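Serine protease inhibitor 4, isoform B (Drosophila melanogaster, PDB 4P0F) probably inhibits serine-type and cysteine-type endopeptidases as a member of the serpin family. Local coordinates at residues L183-L191 / G375-N383; K24-V35 / A276-V285. All blocks are in the same frame, centred on the assembly; numbering follows the deposited sequence.

The two contacts illustrate how one serpin chain ties distant stretches together by different chemistry. Contact 2 is the more central, its centre about 11 Å from the centre of the chain against about 23 Å for contact 1, and half its touching residues are buried, whereas most of those in contact 1 are exposed. It seats the end of helix 6-28 and the loop after it on strand 263-281, largely through apolar side chains. Contact 1 joins an edge strand to the C-terminal tail, where one ring does much of the packing and a water links two carbonyls. Asn33 joins them: its side-chain amide hydrogen-bonds the backbone of Val378 and Arg379. Leu380 of contact 1 also touches strand 263-281.

Contact 1. Residues L183-L191 / G375-N383; sequences LTRPDTFHL and GSVVRLEEN
Leu380 lays its CD1 methyl over one face of the Phe189 ring, 4.0 Å from the ring centroid and 18° off the normal, a CH-pi contact displaced a little toward CD1 and CE1. The two side chains cross at about a right angle, and CD1 is the leucine atom that touches the ring. The carbonyl O of Val378 approaches the ring edge near its plane, 4.0 Å from Phe189 CE2, and Val377 CG1 comes obliquely to Phe189 CZ at 4.1 Å. With CG anti to the backbone N of Phe189 (chi1 -173°), the ring leaves its strand and reaches toward the tail.

Leu191 extends this apolar patch. Its CD2 lies at the edge of the Phe189 ring and 3.8 Å from Arg379 CA, so across the contact it packs mainly on main chain. Beside it, a water bridges two carbonyls, donating to Leu191 O at 3.0 Å and to Val378 O at 2.6 Å; it ties the two backbones together where no direct hydrogen bond does.

In the serpin fold, 185-189 is a strand of sheet C, paired antiparallel with strand 197-213, while strand 370-377 belongs to sheet B, paired with strand 360-366, and runs out into the C-terminal tail. The contact therefore joins sheet C to the chain leaving sheet B. Farther along the tail, Glu382 brings OE2 to 4.0 Å from Pro186 CB, a loose contact at the surface.

The second shell sets both partners. Backbone bonding to Val197 holds Phe189 in its sheet. Asn33 receives Val378 N on OD1 and gives ND2 to Arg379 O, which is consistent with holding the chain where it leaves the strand. Behind the ring's partners, Leu380 leans on Pro272 and Phe274, and Val377 on Phe274, Phe360 and Tyr362.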
loop_
_atom_site.group_PDB
_atom_site.type_symbol
_atom_site.label_atom_id
_atom_site.label_comp_id
_atom_site.label_asym_id
_atom_site.label_seq_id
_atom_site.Cartn_x
_atom_site.Cartn_y
_atom_site.Cartn_z
ATOM N N LEU A 183 -25.404 -10.101 15.595
ATOM C CA LEU A 183 -25.587 -8.812 16.260
ATOM C C LEU A 183 -25.429 -7.645 15.294
ATOM O O LEU A 183 -25.685 -6.498 15.654
ATOM C CB LEU A 183 -24.596 -8.658 17.422
ATOM C CG LEU A 183 -24.856 -9.590 18.619
ATOM C CD1 LEU A 183 -23.833 -9.344 19.714
ATOM C CD2 LEU A 183 -26.267 -9.449 19.177
ATOM N N THR A 184 -25.011 -7.929 14.068
ATOM C CA THR A 184 -24.840 -6.874 13.087
ATOM C C THR A 184 -26.217 -6.347 12.693
ATOM O O THR A 184 -27.146 -7.119 12.469
ATOM C CB THR A 184 -24.054 -7.396 11.877
ATOM O OG1 THR A 184 -22.751 -7.783 12.321
ATOM C CG2 THR A 184 -23.926 -6.344 10.773
ATOM N N ARG A 185 -26.351 -5.024 12.648
ATOM C CA ARG A 185 -27.624 -4.401 12.302
ATOM C C ARG A 185 -27.398 -3.261 11.329
ATOM O O ARG A 185 -26.364 -2.599 11.388
ATOM C CB ARG A 185 -28.334 -3.854 13.542
ATOM C CG ARG A 185 -28.708 -4.881 14.594
ATOM C CD ARG A 185 -29.929 -5.673 14.196
ATOM N NE ARG A 185 -30.341 -6.598 15.256
ATOM C CZ ARG A 185 -29.788 -7.789 15.457
ATOM N NH1 ARG A 185 -28.812 -8.207 14.664
ATOM N NH2 ARG A 185 -30.214 -8.570 16.443
ATOM N N PRO A 186 -28.369 -3.015 10.442
ATOM C CA PRO A 186 -28.298 -1.785 9.650
ATOM C C PRO A 186 -28.410 -0.564 10.554
ATOM O O PRO A 186 -29.281 -0.512 11.421
ATOM C CB PRO A 186 -29.499 -1.898 8.708
ATOM C CG PRO A 186 -30.453 -2.799 9.417
ATOM C CD PRO A 186 -29.616 -3.764 10.197
ATOM N N ASP A 187 -27.525 0.400 10.372
ATOM C CA ASP A 187 -27.605 1.632 11.133
ATOM C C ASP A 187 -27.024 2.762 10.323
ATOM O O ASP A 187 -26.428 2.550 9.268
ATOM C CB ASP A 187 -26.883 1.516 12.475
ATOM C CG ASP A 187 -27.603 2.270 13.589
ATOM O OD1 ASP A 187 -28.304 3.263 13.295
ATOM O OD2 ASP A 187 -27.473 1.869 14.763
ATOM N N THR A 188 -27.205 3.966 10.839
ATOM C CA THR A 188 -26.933 5.174 10.088
ATOM C C THR A 188 -25.446 5.432 9.930
ATOM O O THR A 188 -24.680 5.333 10.886
ATOM C CB THR A 188 -27.596 6.379 10.777
ATOM O OG1 THR A 188 -28.978 6.082 11.005
ATOM C CG2 THR A 188 -27.484 7.621 9.921
ATOM N N PHE A 189 -25.048 5.730 8.697
ATOM C CA PHE A 189 -23.721 6.264 8.411
ATOM C C PHE A 189 -23.919 7.694 7.931
ATOM O O PHE A 189 -24.690 7.947 7.003
ATOM C CB PHE A 189 -22.984 5.423 7.369
ATOM C CG PHE A 189 -21.547 5.838 7.167
ATOM C CD1 PHE A 189 -20.540 5.304 7.952
ATOM C CD2 PHE A 189 -21.216 6.775 6.208
ATOM C CE1 PHE A 189 -19.218 5.693 7.776
ATOM C CE2 PHE A 189 -19.892 7.170 6.022
ATOM C CZ PHE A 189 -18.897 6.626 6.807
ATOM N N HIS A 190 -23.253 8.634 8.591
ATOM C CA HIS A 190 -23.431 10.042 8.283
ATOM C C HIS A 190 -22.392 10.465 7.257
ATOM O O HIS A 190 -21.192 10.397 7.516
ATOM C CB HIS A 190 -23.318 10.895 9.551
ATOM C CG HIS A 190 -24.302 10.530 10.616
ATOM N ND1 HIS A 190 -24.101 9.483 11.491
ATOM C CD2 HIS A 190 -25.497 11.072 10.948
ATOM C CE1 HIS A 190 -25.131 9.395 12.313
ATOM N NE2 HIS A 190 -25.992 10.347 12.004
ATOM N N LEU A 191 -22.862 10.890 6.090
ATOM C CA LEU A 191 -21.978 11.249 4.988
ATOM C C LEU A 191 -21.514 12.694 5.126
ATOM O O LEU A 191 -20.318 12.979 5.041
ATOM C CB LEU A 191 -22.683 11.044 3.643
ATOM C CG LEU A 191 -23.165 9.622 3.329
ATOM C CD1 LEU A 191 -24.245 9.649 2.261
ATOM C CD2 LEU A 191 -22.008 8.732 2.885
ATOM N N GLY A 375 -5.969 3.550 4.421
ATOM C CA GLY A 375 -7.144 3.934 3.671
ATOM C C GLY A 375 -8.093 4.871 4.378
ATOM O O GLY A 375 -7.868 5.278 5.518
ATOM N N SER A 376 -9.147 5.215 3.646
ATOM C CA SER A 376 -10.221 6.086 4.092
ATOM C C SER A 376 -11.568 5.460 3.800
ATOM O O SER A 376 -11.747 4.830 2.765
ATOM C CB SER A 376 -10.173 7.432 3.369
ATOM O OG SER A 376 -9.097 8.225 3.793
ATOM N N VAL A 377 -12.515 5.669 4.705
ATOM C CA VAL A 377 -13.918 5.407 4.412
ATOM C C VAL A 377 -14.619 6.747 4.416
ATOM O O VAL A 377 -14.748 7.380 5.461
ATOM C CB VAL A 377 -14.562 4.453 5.422
ATOM C CG1 VAL A 377 -16.040 4.260 5.092
ATOM C CG2 VAL A 377 -13.849 3.110 5.409
ATOM N N VAL A 378 -15.069 7.178 3.243
ATOM C CA VAL A 378 -15.668 8.497 3.097
ATOM C C VAL A 378 -17.135 8.406 2.711
ATOM O O VAL A 378 -17.956 9.196 3.165
ATOM C CB VAL A 378 -14.911 9.326 2.041
ATOM C CG1 VAL A 378 -15.552 10.692 1.854
ATOM C CG2 VAL A 378 -13.450 9.482 2.449
ATOM N N ARG A 379 -17.450 7.449 1.856
ATOM C CA ARG A 379 -18.811 7.258 1.380
ATOM C C ARG A 379 -19.158 5.793 1.455
ATOM O O ARG A 379 -18.405 4.958 0.977
ATOM C CB ARG A 379 -18.965 7.751 -0.061
ATOM C CG ARG A 379 -18.686 9.229 -0.258
ATOM C CD ARG A 379 -18.876 9.632 -1.713
ATOM N NE ARG A 379 -18.511 11.027 -1.945
ATOM C CZ ARG A 379 -18.695 11.670 -3.095
ATOM N NH1 ARG A 379 -19.246 11.049 -4.131
ATOM N NH2 ARG A 379 -18.330 12.940 -3.208
ATOM N N LEU A 380 -20.301 5.477 2.054
ATOM C CA LEU A 380 -20.797 4.113 2.034
ATOM C C LEU A 380 -22.228 4.103 1.542
ATOM O O LEU A 380 -22.954 5.077 1.710
ATOM C CB LEU A 380 -20.715 3.475 3.417
ATOM C CG LEU A 380 -19.319 3.206 3.967
ATOM C CD1 LEU A 380 -19.425 2.685 5.393
ATOM C CD2 LEU A 380 -18.572 2.209 3.088
ATOM N N GLU A 381 -22.612 3.005 0.907
ATOM C CA GLU A 381 -24.008 2.752 0.580
ATOM C C GLU A 381 -24.272 1.259 0.640
ATOM O O GLU A 381 -23.371 0.449 0.401
ATOM C CB GLU A 381 -24.362 3.294 -0.807
ATOM C CG GLU A 381 -24.652 4.794 -0.848
ATOM C CD GLU A 381 -23.436 5.643 -1.197
ATOM O OE1 GLU A 381 -22.568 5.181 -1.969
ATOM O OE2 GLU A 381 -23.356 6.788 -0.697
ATOM N N GLU A 382 -25.500 0.901 0.992
ATOM C CA GLU A 382 -25.998 -0.443 0.764
ATOM C C GLU A 382 -26.476 -0.472 -0.676
ATOM O O GLU A 382 -27.349 0.307 -1.049
ATOM C CB GLU A 382 -27.137 -0.798 1.725
ATOM C CG GLU A 382 -26.693 -1.367 3.062
ATOM C CD GLU A 382 -27.857 -1.605 4.016
ATOM O OE1 GLU A 382 -29.016 -1.367 3.615
ATOM O OE2 GLU A 382 -27.615 -2.027 5.170
ATOM N N ASN A 383 -25.883 -1.323 -1.502
ATOM C CA ASN A 383 -26.339 -1.427 -2.876
ATOM C C ASN A 383 -27.689 -2.126 -2.912
ATOM O O ASN A 383 -27.862 -3.191 -2.319
ATOM C CB ASN A 383 -25.325 -2.175 -3.740
ATOM C CG ASN A 383 -25.672 -2.121 -5.215
ATOM O OD1 ASN A 383 -26.437 -1.260 -5.653
ATOM N ND2 ASN A 383 -25.116 -3.047 -5.988
HETATM O O HOH W 1 -18.911 11.589 2.846
#

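Contact 2. Residues K24-V35 / A276-V285; sequences KLSGQKPGENIV and AEFQVELSEV
Phe278 sends its side chain from the strand into the loop after helix 6-28, starting with CB 3.3 Å from Val35 O and 3.8 Å from Val35 CG1. CG stands anti to the backbone N (chi1 -177°), which carries the ring in under the loop. On one flank CD2 also lies 3.3 Å from that Val35 O, a carbonyl buried here without a polar partner. On the other, CD1 and CE1 both face Glu32 OE1, in the ring plane and 3.6 Å from CE1, which would suit the slightly positive rim of the ring. Ile34 lies over one face, its CG1 4.0 Å from CE1; CE2 reaches Leu25 CD1, and CZ meets Lys29 CD at 4.1 Å.

This is the serpin arrangement in which the C-terminal end of helix A packs on strand 6 of sheet A, the short segments 24-28 and 276-281 running 96° apart. Were the ring cut back to an alanine, Ile34, Leu25 and the methylenes of Lys29 would probably lose the surface they share, and a gap would open beside the loop.

Next along the strand, Val280 CG2 and the following helix's Val285 CG2 pack against Leu25 CD2, the latter at 3.8 Å. Beyond them the Gln28 amide stacks on the Glu284 carboxylate, the planes 11° apart, while Glu284 OE2 forms a salt bridge with Lys288. At the other end, a water donates to both Asn33 O and Glu277 O.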
loop_
_atom_site.group_PDB
_atom_site.type_symbol
_atom_site.label_atom_id
_atom_site.label_comp_id
_atom_site.label_asym_id
_atom_site.label_seq_id
_atom_site.Cartn_x
_atom_site.Cartn_y
_atom_site.Cartn_z
ATOM N N LYS A 24 -1.398 13.140 -1.235
ATOM C CA LYS A 24 -1.472 13.397 -2.668
ATOM C C LYS A 24 -2.627 12.635 -3.329
ATOM O O LYS A 24 -3.224 13.128 -4.276
ATOM C CB LYS A 24 -0.149 13.028 -3.354
ATOM C CG LYS A 24 1.059 13.831 -2.876
ATOM C CD LYS A 24 0.808 15.329 -2.869
ATOM C CE LYS A 24 2.062 16.070 -2.419
ATOM N NZ LYS A 24 1.828 17.514 -2.238
ATOM N N LEU A 25 -2.932 11.437 -2.839
ATOM C CA LEU A 25 -4.032 10.654 -3.403
ATOM C C LEU A 25 -5.375 11.264 -3.039
ATOM O O LEU A 25 -6.283 11.312 -3.862
ATOM C CB LEU A 25 -3.985 9.209 -2.917
ATOM C CG LEU A 25 -2.895 8.313 -3.493
ATOM C CD1 LEU A 25 -2.898 6.954 -2.805
ATOM C CD2 LEU A 25 -3.065 8.143 -5.007
ATOM N N SER A 26 -5.497 11.716 -1.795
ATOM C CA SER A 26 -6.733 12.333 -1.326
ATOM C C SER A 26 -7.035 13.595 -2.124
ATOM O O SER A 26 -8.185 13.884 -2.440
ATOM C CB SER A 26 -6.638 12.656 0.166
ATOM O OG SER A 26 -6.549 11.464 0.935
ATOM N N GLY A 27 -5.993 14.349 -2.447
ATOM C CA GLY A 27 -6.138 15.514 -3.294
ATOM C C GLY A 27 -6.530 15.140 -4.710
ATOM O O GLY A 27 -7.295 15.855 -5.349
ATOM N N GLN A 28 -6.006 14.020 -5.205
ATOM C CA GLN A 28 -6.269 13.594 -6.578
ATOM C C GLN A 28 -7.649 12.940 -6.696
ATOM O O GLN A 28 -8.277 12.999 -7.754
ATOM C CB GLN A 28 -5.172 12.625 -7.063
ATOM C CG GLN A 28 -5.180 12.360 -8.572
ATOM C CD GLN A 28 -4.177 11.288 -9.011
ATOM O OE1 GLN A 28 -3.065 11.200 -8.486
ATOM N NE2 GLN A 28 -4.578 10.468 -9.982
ATOM N N LYS A 29 -8.115 12.325 -5.608
ATOM C CA LYS A 29 -9.371 11.566 -5.606
ATOM C C LYS A 29 -10.181 11.833 -4.328
ATOM O O LYS A 29 -10.315 10.953 -3.477
ATOM C CB LYS A 29 -9.080 10.065 -5.741
ATOM C CG LYS A 29 -8.098 9.712 -6.856
ATOM C CD LYS A 29 -8.662 8.686 -7.818
ATOM C CE LYS A 29 -7.615 8.274 -8.842
ATOM N NZ LYS A 29 -7.703 6.832 -9.198
ATOM N N PRO A 30 -10.742 13.051 -4.200
ATOM C CA PRO A 30 -11.286 13.585 -2.938
ATOM C C PRO A 30 -12.479 12.840 -2.319
ATOM O O PRO A 30 -12.536 12.760 -1.092
ATOM C CB PRO A 30 -11.705 15.013 -3.319
ATOM C CG PRO A 30 -11.843 15.000 -4.800
ATOM C CD PRO A 30 -10.812 14.042 -5.286
ATOM N N GLY A 31 -13.398 12.319 -3.126
ATOM C CA GLY A 31 -14.621 11.733 -2.597
ATOM C C GLY A 31 -14.655 10.216 -2.595
ATOM O O GLY A 31 -15.731 9.619 -2.508
ATOM N N GLU A 32 -13.480 9.595 -2.669
ATOM C CA GLU A 32 -13.371 8.151 -2.859
ATOM C C GLU A 32 -12.835 7.433 -1.635
ATOM O O GLU A 32 -12.025 7.983 -0.883
ATOM C CB GLU A 32 -12.461 7.847 -4.051
ATOM C CG GLU A 32 -13.084 8.201 -5.393
ATOM C CD GLU A 32 -12.202 7.819 -6.569
ATOM O OE1 GLU A 32 -11.410 6.863 -6.437
ATOM O OE2 GLU A 32 -12.301 8.477 -7.625
ATOM N N ASN A 33 -13.265 6.188 -1.461
ATOM C CA ASN A 33 -12.708 5.332 -0.425
ATOM C C ASN A 33 -11.346 4.798 -0.824
ATOM O O ASN A 33 -11.207 3.678 -1.300
ATOM C CB ASN A 33 -13.648 4.176 -0.119
ATOM C CG ASN A 33 -14.946 4.639 0.510
ATOM O OD1 ASN A 33 -15.077 5.793 0.909
ATOM N ND2 ASN A 33 -15.918 3.743 0.592
ATOM N N ILE A 34 -10.332 5.611 -0.602
ATOM C CA ILE A 34 -8.979 5.243 -0.954
ATOM C C ILE A 34 -8.498 4.060 -0.124
ATOM O O ILE A 34 -8.732 4.003 1.074
ATOM C CB ILE A 34 -8.050 6.456 -0.756
ATOM C CG1 ILE A 34 -8.450 7.562 -1.739
ATOM C CG2 ILE A 34 -6.581 6.071 -0.941
ATOM C CD1 ILE A 34 -7.787 8.894 -1.475
ATOM N N VAL A 35 -7.836 3.106 -0.771
ATOM C CA VAL A 35 -7.076 2.089 -0.053
ATOM C C VAL A 35 -5.828 1.815 -0.860
ATOM O O VAL A 35 -5.886 1.769 -2.081
ATOM C CB VAL A 35 -7.883 0.781 0.194
ATOM C CG1 VAL A 35 -8.430 0.189 -1.101
ATOM C CG2 VAL A 35 -7.032 -0.242 0.941
ATOM N N ALA A 276 -13.578 -2.075 0.009
ATOM C CA ALA A 276 -13.168 -1.000 -0.875
ATOM C C ALA A 276 -12.152 -1.530 -1.876
ATOM O O ALA A 276 -11.403 -2.456 -1.579
ATOM C CB ALA A 276 -12.599 0.160 -0.073
ATOM N N GLU A 277 -12.167 -0.956 -3.074
ATOM C CA GLU A 277 -11.196 -1.282 -4.112
ATOM C C GLU A 277 -10.730 0.033 -4.704
ATOM O O GLU A 277 -11.539 0.941 -4.892
ATOM C CB GLU A 277 -11.804 -2.167 -5.195
ATOM C CG GLU A 277 -12.788 -3.198 -4.684
ATOM C CD GLU A 277 -13.223 -4.174 -5.764
ATOM O OE1 GLU A 277 -12.505 -4.299 -6.780
ATOM O OE2 GLU A 277 -14.285 -4.811 -5.594
ATOM N N PHE A 278 -9.440 0.139 -5.015
ATOM C CA PHE A 278 -8.878 1.391 -5.481
ATOM C C PHE A 278 -7.760 1.099 -6.461
ATOM O O PHE A 278 -6.987 0.159 -6.265
ATOM C CB PHE A 278 -8.358 2.209 -4.298
ATOM C CG PHE A 278 -7.813 3.559 -4.669
ATOM C CD1 PHE A 278 -8.663 4.592 -5.026
ATOM C CD2 PHE A 278 -6.456 3.800 -4.635
ATOM C CE1 PHE A 278 -8.167 5.829 -5.350
ATOM C CE2 PHE A 278 -5.960 5.046 -4.953
ATOM C CZ PHE A 278 -6.810 6.052 -5.313
ATOM N N GLN A 279 -7.712 1.879 -7.532
ATOM C CA GLN A 279 -6.636 1.753 -8.504
ATOM C C GLN A 279 -6.217 3.131 -8.972
ATOM O O GLN A 279 -7.050 4.032 -9.120
ATOM C CB GLN A 279 -7.056 0.885 -9.679
ATOM C CG GLN A 279 -8.200 1.401 -10.514
ATOM C CD GLN A 279 -8.605 0.402 -11.592
ATOM O OE1 GLN A 279 -9.197 -0.640 -11.304
ATOM N NE2 GLN A 279 -8.265 0.707 -12.836
ATOM N N VAL A 280 -4.920 3.283 -9.202
ATOM C CA VAL A 280 -4.357 4.559 -9.578
ATOM C C VAL A 280 -3.030 4.365 -10.293
ATOM O O VAL A 280 -2.285 3.426 -9.987
ATOM C CB VAL A 280 -4.145 5.465 -8.336
ATOM C CG1 VAL A 280 -3.142 4.843 -7.371
ATOM C CG2 VAL A 280 -3.712 6.860 -8.741
ATOM N N GLU A 281 -2.763 5.231 -11.267
ATOM C CA GLU A 281 -1.451 5.306 -11.884
ATOM C C GLU A 281 -0.711 6.408 -11.109
ATOM O O GLU A 281 -1.218 7.526 -10.969
ATOM C CB GLU A 281 -1.551 5.588 -13.395
ATOM C CG GLU A 281 -0.275 5.284 -14.185
ATOM C CD GLU A 281 0.809 6.308 -13.968
ATOM O OE1 GLU A 281 0.469 7.483 -13.754
ATOM O OE2 GLU A 281 2.002 5.945 -14.025
ATOM N N LEU A 282 0.452 6.066 -10.564
ATOM C CA LEU A 282 1.094 6.879 -9.521
ATOM C C LEU A 282 2.116 7.908 -10.023
ATOM O O LEU A 282 2.782 8.545 -9.211
ATOM C CB LEU A 282 1.779 5.956 -8.510
ATOM C CG LEU A 282 0.868 5.219 -7.525
ATOM C CD1 LEU A 282 1.652 4.202 -6.742
ATOM C CD2 LEU A 282 0.209 6.207 -6.565
ATOM N N SER A 283 2.236 8.093 -11.341
ATOM C CA SER A 283 3.226 9.032 -11.878
ATOM C C SER A 283 3.051 10.434 -11.306
ATOM O O SER A 283 4.025 11.087 -10.924
ATOM C CB SER A 283 3.140 9.105 -13.408
ATOM O OG SER A 283 3.583 7.895 -13.990
ATOM N N GLU A 284 1.808 10.901 -11.260
ATOM C CA GLU A 284 1.528 12.240 -10.775
ATOM C C GLU A 284 1.902 12.378 -9.294
ATOM O O GLU A 284 2.499 13.385 -8.900
ATOM C CB GLU A 284 0.056 12.582 -11.003
ATOM C CG GLU A 284 -0.315 14.020 -10.671
ATOM C CD GLU A 284 -1.805 14.279 -10.815
ATOM O OE1 GLU A 284 -2.458 13.571 -11.608
ATOM O OE2 GLU A 284 -2.328 15.179 -10.128
ATOM N N VAL A 285 1.575 11.374 -8.485
ATOM C CA VAL A 285 1.930 11.388 -7.064
ATOM C C VAL A 285 3.454 11.462 -6.913
ATOM O O VAL A 285 3.968 12.279 -6.141
ATOM C CB VAL A 285 1.380 10.147 -6.321
ATOM C CG1 VAL A 285 2.064 9.950 -4.973
ATOM C CG2 VAL A 285 -0.120 10.275 -6.134
HETATM O O HOH W 2 -0.776 9.727 -9.399
HETATM O O HOH W 3 -12.636 3.263 -3.721
#